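Local coordinates for protein hepatocyte growth factor-regulated tyrosine kinase substrate (Drosophila melanogaster, PDB 1DVP) that helps endosomal membranes invaginate into multivesicular bodies, binds ubiquitin, and dampens tyrosine kinase receptor signalling by promoting degradation of the active receptors, at residues L10-P21 with N55-V65; W23-N34 with L64-C73. All blocks are in the same frame, centred on the assembly; numbering follows the deposited sequence.

In the fold
Both contacts belong to the VHS domain, an all-helical superhelix at the N-terminus of this VHS-FYVE fragment, and together they illustrate how one helix can serve two neighbours. Helix 56-72 is the common element: its first half meets helix 5-14 and the following loop in contact 1, its second half meets helix 23-34 in contact 2. The centres of the contacts lie about 13 Å apart, and Leu64 and Val65 take part in both. Direct packing also joins them, with Ala13 CB 3.9 Å from Ile26 CG1. Neither contact adjoins the two four-cysteine zinc sites of the FYVE finger, although contact 2 meets the finger of the second subunit through Phe173.

Contact 1 (L10-P21 with N55-V65); sequences LENATSHLRLEP and NPHSSCYSLLV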
loop_
_atom_site.group_PDB
_atom_site.type_symbol
_atom_site.label_atom_id
_atom_site.label_comp_id
_atom_site.label_asym_id
_atom_site.label_seq_id
_atom_site.Cartn_x
_atom_site.Cartn_y
_atom_site.Cartn_z
ATOM N N LEU A 10 -22.339 19.646 -10.408
ATOM C CA LEU A 10 -22.963 20.211 -9.210
ATOM C C LEU A 10 -24.439 19.739 -9.118
ATOM O O LEU A 10 -24.924 19.378 -8.035
ATOM C CB LEU A 10 -22.872 21.742 -9.221
ATOM C CG LEU A 10 -23.316 22.527 -7.982
ATOM C CD1 LEU A 10 -22.405 22.208 -6.730
ATOM C CD2 LEU A 10 -23.258 24.014 -8.311
ATOM N N GLU A 11 -25.140 19.737 -10.252
ATOM C CA GLU A 11 -26.515 19.229 -10.269
ATOM C C GLU A 11 -26.491 17.802 -9.706
ATOM O O GLU A 11 -27.228 17.478 -8.791
ATOM C CB GLU A 11 -27.072 19.170 -11.696
ATOM C CG GLU A 11 -27.445 20.482 -12.276
ATOM C CD GLU A 11 -28.695 21.081 -11.671
ATOM O OE1 GLU A 11 -29.047 22.215 -12.078
ATOM O OE2 GLU A 11 -29.317 20.444 -10.801
ATOM N N ASN A 12 -25.636 16.964 -10.277
ATOM C CA ASN A 12 -25.492 15.581 -9.824
ATOM C C ASN A 12 -25.227 15.494 -8.326
ATOM O O ASN A 12 -25.924 14.800 -7.616
ATOM C CB ASN A 12 -24.339 14.876 -10.538
ATOM C CG ASN A 12 -24.696 14.420 -11.957
ATOM O OD1 ASN A 12 -25.862 14.359 -12.331
ATOM N ND2 ASN A 12 -23.678 14.084 -12.741
ATOM N N ALA A 13 -24.204 16.208 -7.863
ATOM C CA ALA A 13 -23.814 16.205 -6.451
ATOM C C ALA A 13 -24.866 16.774 -5.458
ATOM O O ALA A 13 -24.892 16.411 -4.259
ATOM C CB ALA A 13 -22.495 16.945 -6.307
ATOM N N THR A 14 -25.716 17.685 -5.916
ATOM C CA THR A 14 -26.711 18.249 -4.990
ATOM C C THR A 14 -28.133 17.727 -5.239
ATOM O O THR A 14 -29.098 18.234 -4.666
ATOM C CB THR A 14 -26.775 19.755 -5.094
ATOM O OG1 THR A 14 -27.087 20.104 -6.450
ATOM C CG2 THR A 14 -25.465 20.373 -4.651
ATOM N N SER A 15 -28.247 16.736 -6.106
ATOM C CA SER A 15 -29.513 16.115 -6.431
ATOM C C SER A 15 -30.228 15.513 -5.207
ATOM O O SER A 15 -29.664 14.688 -4.487
ATOM C CB SER A 15 -29.264 15.012 -7.468
ATOM O OG SER A 15 -30.470 14.310 -7.726
ATOM N N HIS A 16 -31.480 15.906 -4.984
ATOM C CA HIS A 16 -32.215 15.383 -3.842
ATOM C C HIS A 16 -32.434 13.865 -3.913
ATOM O O HIS A 16 -32.742 13.229 -2.903
ATOM C CB HIS A 16 -33.554 16.110 -3.684
ATOM C CG HIS A 16 -34.510 15.836 -4.796
ATOM N ND1 HIS A 16 -34.349 16.365 -6.062
ATOM C CD2 HIS A 16 -35.545 14.970 -4.881
ATOM C CE1 HIS A 16 -35.236 15.826 -6.877
ATOM N NE2 HIS A 16 -35.972 14.976 -6.185
ATOM N N LEU A 17 -32.221 13.275 -5.088
ATOM C CA LEU A 17 -32.394 11.830 -5.270
ATOM C C LEU A 17 -31.285 10.952 -4.666
ATOM O O LEU A 17 -31.509 9.768 -4.359
ATOM C CB LEU A 17 -32.543 11.513 -6.766
ATOM C CG LEU A 17 -33.723 12.223 -7.420
ATOM C CD1 LEU A 17 -33.708 12.017 -8.931
ATOM C CD2 LEU A 17 -35.031 11.671 -6.805
ATOM N N ARG A 18 -30.086 11.521 -4.498
ATOM C CA ARG A 18 -28.976 10.775 -3.929
ATOM C C ARG A 18 -29.253 10.531 -2.449
ATOM O O ARG A 18 -29.706 11.432 -1.743
ATOM C CB ARG A 18 -27.669 11.555 -4.112
ATOM C CG ARG A 18 -27.223 11.711 -5.582
ATOM C CD ARG A 18 -26.624 10.413 -6.112
ATOM N NE ARG A 18 -25.622 9.908 -5.170
ATOM C CZ ARG A 18 -24.865 8.840 -5.349
ATOM N NH1 ARG A 18 -24.959 8.114 -6.455
ATOM N NH2 ARG A 18 -24.017 8.486 -4.401
ATOM N N LEU A 19 -28.979 9.309 -1.991
ATOM C CA LEU A 19 -29.228 8.924 -0.600
ATOM C C LEU A 19 -27.948 8.992 0.216
ATOM O O LEU A 19 -27.952 8.935 1.458
ATOM C CB LEU A 19 -29.862 7.523 -0.561
ATOM C CG LEU A 19 -31.314 7.578 -1.089
ATOM C CD1 LEU A 19 -31.928 6.188 -1.147
ATOM C CD2 LEU A 19 -32.177 8.486 -0.179
ATOM N N GLU A 20 -26.844 9.179 -0.493
ATOM C CA GLU A 20 -25.544 9.308 0.126
ATOM C C GLU A 20 -24.800 10.224 -0.819
ATOM O O GLU A 20 -25.145 10.307 -2.012
ATOM C CB GLU A 20 -24.861 7.968 0.171
ATOM C CG GLU A 20 -24.885 7.359 -1.170
ATOM C CD GLU A 20 -25.699 6.119 -1.185
ATOM O OE1 GLU A 20 -26.164 5.703 -2.297
ATOM O OE2 GLU A 20 -25.863 5.549 -0.074
ATOM N N PRO A 21 -23.758 10.912 -0.316
ATOM C CA PRO A 21 -23.025 11.814 -1.209
ATOM C C PRO A 21 -22.532 11.137 -2.496
ATOM O O PRO A 21 -22.219 9.965 -2.525
ATOM C CB PRO A 21 -21.860 12.321 -0.348
ATOM C CG PRO A 21 -22.251 11.996 1.089
ATOM C CD PRO A 21 -23.028 10.701 0.950
ATOM N N ASN A 55 -35.099 22.349 -1.316
ATOM C CA ASN A 55 -35.053 20.974 -0.826
ATOM C C ASN A 55 -34.010 20.904 0.280
ATOM O O ASN A 55 -32.916 21.430 0.126
ATOM C CB ASN A 55 -34.724 20.021 -1.975
ATOM C CG ASN A 55 -34.733 18.564 -1.546
ATOM O OD1 ASN A 55 -33.803 18.078 -0.900
ATOM N ND2 ASN A 55 -35.801 17.857 -1.901
ATOM N N PRO A 56 -34.339 20.255 1.412
ATOM C CA PRO A 56 -33.406 20.138 2.543
ATOM C C PRO A 56 -32.175 19.302 2.221
ATOM O O PRO A 56 -31.097 19.590 2.724
ATOM C CB PRO A 56 -34.263 19.501 3.634
ATOM C CG PRO A 56 -35.160 18.560 2.823
ATOM C CD PRO A 56 -35.555 19.444 1.646
ATOM N N HIS A 57 -32.354 18.258 1.412
ATOM C CA HIS A 57 -31.246 17.380 1.014
ATOM C C HIS A 57 -30.304 18.079 0.017
ATOM O O HIS A 57 -29.093 18.067 0.209
ATOM C CB HIS A 57 -31.787 16.074 0.430
ATOM C CG HIS A 57 -32.763 15.383 1.333
ATOM N ND1 HIS A 57 -34.122 15.379 1.097
ATOM C CD2 HIS A 57 -32.584 14.744 2.515
ATOM C CE1 HIS A 57 -34.736 14.770 2.097
ATOM N NE2 HIS A 57 -33.826 14.377 2.967
ATOM N N SER A 58 -30.860 18.689 -1.029
ATOM C CA SER A 58 -30.049 19.428 -1.987
ATOM C C SER A 58 -29.271 20.554 -1.283
ATOM O O SER A 58 -28.074 20.809 -1.555
ATOM C CB SER A 58 -30.924 20.064 -3.071
ATOM O OG SER A 58 -31.554 19.087 -3.873
ATOM N N SER A 59 -29.961 21.252 -0.390
ATOM C CA SER A 59 -29.348 22.360 0.333
ATOM C C SER A 59 -28.203 21.882 1.220
ATOM O O SER A 59 -27.145 22.498 1.267
ATOM C CB SER A 59 -30.400 23.081 1.171
ATOM O OG SER A 59 -29.804 23.982 2.074
ATOM N N CYS A 60 -28.397 20.772 1.911
ATOM C CA CYS A 60 -27.349 20.295 2.773
ATOM C C CYS A 60 -26.195 19.698 1.980
ATOM O O CYS A 60 -25.047 19.796 2.405
ATOM C CB CYS A 60 -27.882 19.264 3.766
ATOM S SG CYS A 60 -26.768 19.100 5.171
ATOM N N TYR A 61 -26.510 19.063 0.854
ATOM C CA TYR A 61 -25.497 18.486 -0.007
ATOM C C TYR A 61 -24.580 19.592 -0.555
ATOM O O TYR A 61 -23.356 19.401 -0.603
ATOM C CB TYR A 61 -26.135 17.706 -1.178
ATOM C CG TYR A 61 -26.465 16.252 -0.880
ATOM C CD1 TYR A 61 -25.643 15.470 -0.058
ATOM C CD2 TYR A 61 -27.576 15.650 -1.449
ATOM C CE1 TYR A 61 -25.931 14.127 0.196
ATOM C CE2 TYR A 61 -27.889 14.316 -1.218
ATOM C CZ TYR A 61 -27.073 13.550 -0.391
ATOM O OH TYR A 61 -27.442 12.237 -0.115
ATOM N N SER A 62 -25.158 20.738 -0.937
ATOM C CA SER A 62 -24.354 21.833 -1.470
ATOM C C SER A 62 -23.372 22.302 -0.394
ATOM O O SER A 62 -22.305 22.767 -0.724
ATOM C CB SER A 62 -25.220 23.014 -1.994
ATOM O OG SER A 62 -25.645 23.894 -0.963
ATOM N N LEU A 63 -23.726 22.147 0.885
ATOM C CA LEU A 63 -22.821 22.512 1.974
ATOM C C LEU A 63 -21.640 21.535 1.998
ATOM O O LEU A 63 -20.516 21.915 2.326
ATOM C CB LEU A 63 -23.548 22.500 3.334
ATOM C CG LEU A 63 -24.568 23.637 3.472
ATOM C CD1 LEU A 63 -25.272 23.582 4.811
ATOM C CD2 LEU A 63 -23.837 24.982 3.316
ATOM N N LEU A 64 -21.918 20.269 1.682
ATOM C CA LEU A 64 -20.886 19.245 1.612
ATOM C C LEU A 64 -19.948 19.606 0.434
ATOM O O LEU A 64 -18.724 19.503 0.549
ATOM C CB LEU A 64 -21.538 17.875 1.375
ATOM C CG LEU A 64 -20.553 16.712 1.258
ATOM C CD1 LEU A 64 -19.645 16.628 2.504
ATOM C CD2 LEU A 64 -21.314 15.422 1.060
ATOM N N VAL A 65 -20.515 20.038 -0.695
ATOM C CA VAL A 65 -19.686 20.419 -1.832
ATOM C C VAL A 65 -18.761 21.555 -1.377
ATOM O O VAL A 65 -17.564 21.566 -1.662
ATOM C CB VAL A 65 -20.566 20.869 -3.055
ATOM C CG1 VAL A 65 -19.693 21.495 -4.176
ATOM C CG2 VAL A 65 -21.331 19.664 -3.586
#
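Thr14 enters helix 56-65 as a knob among Ser58, Tyr61, Ser62 and Val65, an instance of knobs-into-holes packing in the helical superhelix of the VHS domain. The two helix axes approach to 9.2 Å at a crossing angle of 117°. With its CG2 anti to the carbonyl carbon and beside the backbone N, Thr14 drives the methyl to within 3.7 Å of Ser62 CA, while OG1 turns back to donate to Leu10 O. Leu10 and Ala13 extend this buried side over the two methyls of Val65, with Lys50 and Ala46 of helix 40-51 nearby.

The other side is looser and borders solvent. There His16 CB rests against the amide of Asn55, 3.4 Å from its ND2, with ring and amide planes turned 48° apart; as N-cap of the helix, Asn55 turns OD1 to Ser58 N. On another flank Tyr61 sends its ring against the loop, where its OH makes a weak bond to Arg18 O, 2.9 Å away and in the plane of the ring at its edge. Replacing the ring by an alanine side chain is likely to leave Arg18 O without this donor and to open a gap against the loop from Ser15 to Pro21. Only one strong hydrogen bond joins the segments: Ser58 OG donates to Thr14 O at 2.7 Å, arriving nearly straight onto the carbonyl, at a C=O...OG angle of 167°.

Contact 2 (W23-N34 with L64-C73); sequences WPSILLICDEIN and LVLESIVKNC
Ser68 O accepts the backbone N of Asn72 at 2.7 Å, the shortest hydrogen bond of the two helices and a turn-to-turn bond within helix 64-72, and Cys30 SG of the facing helix settles 3.8 Å from the same carbonyl oxygen. Around this point two helices of the VHS superhelix pack at 43°, their axes 9.6 Å apart. Toward the N-terminal end, the six-membered ring of Trp23 brings CH2 to 3.9 Å from Leu64 CD1, the two side chains crossing at about a right angle. Ile26 works with two branches: CD1 lies against Leu64, while CG2, anti to the backbone N, reaches 3.5 Å from Ser68 OG. Further along, Ile69 CG2 meets two isoleucines, 3.7 Å from Ile33 CD1 and close to Ile29 CG2; Ile47 of helix 40-51 backs Ile69.

At the C-terminal end Cys73 SG packs 3.8 Å from Cys30 CB. The sulfur atoms Cys30 SG and Cys73 SG stay 4.2 Å apart, too far for a disulfide. Asn72 ND2 passes near Cys30 SG, while its OD1 accepts from Asp153 N, and Phe173 of the second subunit packs on Cys30, Asn34 and Asn72. Aliphatic branches and reduced thiols therefore dominate the contact, so cohesion between these helices rests mainly on the fit of apolar surfaces.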
loop_
_atom_site.group_PDB
_atom_site.type_symbol
_atom_site.label_atom_id
_atom_site.label_comp_id
_atom_site.label_asym_id
_atom_site.label_seq_id
_atom_site.Cartn_x
_atom_site.Cartn_y
_atom_site.Cartn_z
ATOM N N TRP A 23 -19.652 11.269 -4.195
ATOM C CA TRP A 23 -18.230 11.607 -4.112
ATOM C C TRP A 23 -17.541 11.751 -5.473
ATOM O O TRP A 23 -16.740 12.656 -5.674
ATOM C CB TRP A 23 -17.517 10.594 -3.223
ATOM C CG TRP A 23 -17.898 10.868 -1.811
ATOM C CD1 TRP A 23 -18.772 10.148 -0.998
ATOM C CD2 TRP A 23 -17.555 12.036 -1.079
ATOM N NE1 TRP A 23 -18.989 10.826 0.183
ATOM C CE2 TRP A 23 -18.251 11.981 0.163
ATOM C CE3 TRP A 23 -16.721 13.135 -1.348
ATOM C CZ2 TRP A 23 -18.136 12.981 1.122
ATOM C CZ3 TRP A 23 -16.610 14.143 -0.368
ATOM C CH2 TRP A 23 -17.319 14.047 0.838
ATOM N N PRO A 24 -17.838 10.864 -6.414
ATOM C CA PRO A 24 -17.210 10.985 -7.737
ATOM C C PRO A 24 -17.443 12.373 -8.366
ATOM O O PRO A 24 -16.508 12.962 -8.900
ATOM C CB PRO A 24 -17.873 9.852 -8.546
ATOM C CG PRO A 24 -18.068 8.777 -7.474
ATOM C CD PRO A 24 -18.620 9.618 -6.303
ATOM N N SER A 25 -18.654 12.904 -8.287
ATOM C CA SER A 25 -18.954 14.242 -8.860
ATOM C C SER A 25 -18.301 15.335 -8.013
ATOM O O SER A 25 -17.860 16.369 -8.516
ATOM C CB SER A 25 -20.479 14.531 -8.909
ATOM O OG SER A 25 -21.176 13.625 -9.772
ATOM N N ILE A 26 -18.250 15.122 -6.707
ATOM C CA ILE A 26 -17.644 16.124 -5.854
ATOM C C ILE A 26 -16.112 16.248 -6.112
ATOM O O ILE A 26 -15.551 17.367 -6.128
ATOM C CB ILE A 26 -17.934 15.811 -4.362
ATOM C CG1 ILE A 26 -19.440 16.046 -4.076
ATOM C CG2 ILE A 26 -17.082 16.695 -3.485
ATOM C CD1 ILE A 26 -19.943 15.525 -2.667
ATOM N N LEU A 27 -15.460 15.103 -6.293
ATOM C CA LEU A 27 -14.044 15.052 -6.565
ATOM C C LEU A 27 -13.791 15.683 -7.963
ATOM O O LEU A 27 -12.774 16.357 -8.177
ATOM C CB LEU A 27 -13.543 13.587 -6.458
ATOM C CG LEU A 27 -13.660 13.048 -4.997
ATOM C CD1 LEU A 27 -13.140 11.625 -4.895
ATOM C CD2 LEU A 27 -12.901 14.002 -4.020
ATOM N N LEU A 28 -14.715 15.460 -8.905
ATOM C CA LEU A 28 -14.610 16.078 -10.250
ATOM C C LEU A 28 -14.685 17.629 -10.106
ATOM O O LEU A 28 -13.934 18.363 -10.771
ATOM C CB LEU A 28 -15.753 15.578 -11.157
ATOM C CG LEU A 28 -15.571 14.259 -11.914
ATOM C CD1 LEU A 28 -16.861 13.895 -12.680
ATOM C CD2 LEU A 28 -14.376 14.427 -12.974
ATOM N N ILE A 29 -15.587 18.123 -9.258
ATOM C CA ILE A 29 -15.716 19.559 -9.020
ATOM C C ILE A 29 -14.380 20.106 -8.485
ATOM O O ILE A 29 -13.861 21.069 -9.020
ATOM C CB ILE A 29 -16.913 19.884 -8.048
ATOM C CG1 ILE A 29 -18.231 19.721 -8.807
ATOM C CG2 ILE A 29 -16.808 21.361 -7.492
ATOM C CD1 ILE A 29 -19.445 19.820 -7.971
ATOM N N CYS A 30 -13.794 19.447 -7.480
ATOM C CA CYS A 30 -12.509 19.908 -6.940
ATOM C C CYS A 30 -11.433 19.979 -8.020
ATOM O O CYS A 30 -10.721 20.962 -8.103
ATOM C CB CYS A 30 -12.066 18.991 -5.804
ATOM S SG CYS A 30 -13.209 19.094 -4.426
ATOM N N ASP A 31 -11.299 18.940 -8.839
ATOM C CA ASP A 31 -10.324 18.962 -9.940
ATOM C C ASP A 31 -10.605 20.112 -10.939
ATOM O O ASP A 31 -9.678 20.818 -11.375
ATOM C CB ASP A 31 -10.340 17.618 -10.688
ATOM C CG ASP A 31 -9.587 16.512 -9.923
ATOM O OD1 ASP A 31 -8.713 16.861 -9.089
ATOM O OD2 ASP A 31 -9.864 15.327 -10.176
ATOM N N GLU A 32 -11.885 20.293 -11.320
ATOM C CA GLU A 32 -12.225 21.364 -12.277
ATOM C C GLU A 32 -11.774 22.724 -11.747
ATOM O O GLU A 32 -11.307 23.544 -12.521
ATOM C CB GLU A 32 -13.735 21.393 -12.613
ATOM C CG GLU A 32 -14.222 20.067 -13.206
ATOM C CD GLU A 32 -15.737 19.937 -13.473
ATOM O OE1 GLU A 32 -16.573 19.941 -12.527
ATOM O OE2 GLU A 32 -16.079 19.785 -14.665
ATOM N N ILE A 33 -11.869 22.960 -10.442
ATOM C CA ILE A 33 -11.443 24.243 -9.899
ATOM C C ILE A 33 -9.912 24.327 -9.878
ATOM O O ILE A 33 -9.299 25.322 -10.320
ATOM C CB ILE A 33 -11.998 24.449 -8.473
ATOM C CG1 ILE A 33 -13.530 24.507 -8.524
ATOM C CG2 ILE A 33 -11.408 25.711 -7.852
ATOM C CD1 ILE A 33 -14.199 24.690 -7.100
ATOM N N ASN A 34 -9.302 23.257 -9.390
ATOM C CA ASN A 34 -7.850 23.166 -9.297
ATOM C C ASN A 34 -7.202 23.317 -10.679
ATOM O O ASN A 34 -6.173 23.956 -10.805
ATOM C CB ASN A 34 -7.466 21.829 -8.649
ATOM C CG ASN A 34 -7.762 21.787 -7.122
ATOM O OD1 ASN A 34 -7.856 20.711 -6.550
ATOM N ND2 ASN A 34 -7.887 22.947 -6.482
ATOM N N LEU A 64 -21.918 20.269 1.682
ATOM C CA LEU A 64 -20.886 19.245 1.612
ATOM C C LEU A 64 -19.948 19.606 0.434
ATOM O O LEU A 64 -18.724 19.503 0.549
ATOM C CB LEU A 64 -21.538 17.875 1.375
ATOM C CG LEU A 64 -20.553 16.712 1.258
ATOM C CD1 LEU A 64 -19.645 16.628 2.504
ATOM C CD2 LEU A 64 -21.314 15.422 1.060
ATOM N N VAL A 65 -20.515 20.038 -0.695
ATOM C CA VAL A 65 -19.686 20.419 -1.832
ATOM C C VAL A 65 -18.761 21.555 -1.377
ATOM O O VAL A 65 -17.564 21.566 -1.662
ATOM C CB VAL A 65 -20.566 20.869 -3.055
ATOM C CG1 VAL A 65 -19.693 21.495 -4.176
ATOM C CG2 VAL A 65 -21.331 19.664 -3.586
ATOM N N LEU A 66 -19.332 22.509 -0.656
ATOM C CA LEU A 66 -18.574 23.647 -0.149
ATOM C C LEU A 66 -17.441 23.220 0.791
ATOM O O LEU A 66 -16.331 23.703 0.688
ATOM C CB LEU A 66 -19.530 24.595 0.587
ATOM C CG LEU A 66 -19.259 26.112 0.502
ATOM C CD1 LEU A 66 -19.959 26.756 1.718
ATOM C CD2 LEU A 66 -17.753 26.464 0.463
ATOM N N GLU A 67 -17.720 22.312 1.710
ATOM C CA GLU A 67 -16.706 21.827 2.634
ATOM C C GLU A 67 -15.517 21.239 1.854
ATOM O O GLU A 67 -14.351 21.450 2.201
ATOM C CB GLU A 67 -17.320 20.771 3.535
ATOM C CG GLU A 67 -16.353 20.056 4.506
ATOM C CD GLU A 67 -17.099 18.968 5.293
ATOM O OE1 GLU A 67 -18.348 18.889 5.116
ATOM O OE2 GLU A 67 -16.471 18.203 6.061
ATOM N N SER A 68 -15.846 20.506 0.791
ATOM C CA SER A 68 -14.854 19.850 -0.047
ATOM C C SER A 68 -13.960 20.764 -0.845
ATOM O O SER A 68 -12.768 20.493 -0.939
ATOM C CB SER A 68 -15.531 18.862 -1.010
ATOM O OG SER A 68 -16.199 17.879 -0.277
ATOM N N ILE A 69 -14.499 21.820 -1.446
ATOM C CA ILE A 69 -13.598 22.678 -2.216
ATOM C C ILE A 69 -12.727 23.532 -1.287
ATOM O O ILE A 69 -11.592 23.860 -1.617
ATOM C CB ILE A 69 -14.365 23.573 -3.266
ATOM C CG1 ILE A 69 -15.309 24.564 -2.570
ATOM C CG2 ILE A 69 -15.189 22.682 -4.200
ATOM C CD1 ILE A 69 -15.861 25.650 -3.539
ATOM N N VAL A 70 -13.251 23.862 -0.106
ATOM C CA VAL A 70 -12.479 24.651 0.834
ATOM C C VAL A 70 -11.360 23.752 1.268
ATOM O O VAL A 70 -10.211 24.165 1.422
ATOM C CB VAL A 70 -13.309 25.064 2.088
ATOM C CG1 VAL A 70 -12.351 25.524 3.249
ATOM C CG2 VAL A 70 -14.228 26.206 1.731
ATOM N N LYS A 71 -11.682 22.492 1.486
ATOM C CA LYS A 71 -10.653 21.579 1.911
ATOM C C LYS A 71 -9.656 21.126 0.807
ATOM O O LYS A 71 -8.455 20.937 1.085
ATOM C CB LYS A 71 -11.294 20.356 2.540
ATOM C CG LYS A 71 -10.308 19.322 2.952
ATOM C CD LYS A 71 -10.904 18.428 3.982
ATOM C CE LYS A 71 -11.323 17.116 3.344
ATOM N NZ LYS A 71 -11.908 16.231 4.401
ATOM N N ASN A 72 -10.150 20.944 -0.417
ATOM C CA ASN A 72 -9.308 20.444 -1.503
ATOM C C ASN A 72 -8.830 21.427 -2.555
ATOM O O ASN A 72 -8.109 21.027 -3.462
ATOM C CB ASN A 72 -10.032 19.308 -2.256
ATOM C CG ASN A 72 -10.300 18.128 -1.376
ATOM O OD1 ASN A 72 -9.520 17.835 -0.460
ATOM N ND2 ASN A 72 -11.391 17.443 -1.631
ATOM N N CYS A 73 -9.227 22.690 -2.463
ATOM C CA CYS A 73 -8.831 23.628 -3.505
ATOM C C CYS A 73 -7.938 24.849 -3.131
ATOM O O CYS A 73 -7.689 25.719 -3.966
ATOM C CB CYS A 73 -10.096 24.061 -4.260
ATOM S SG CYS A 73 -10.984 22.591 -4.984
#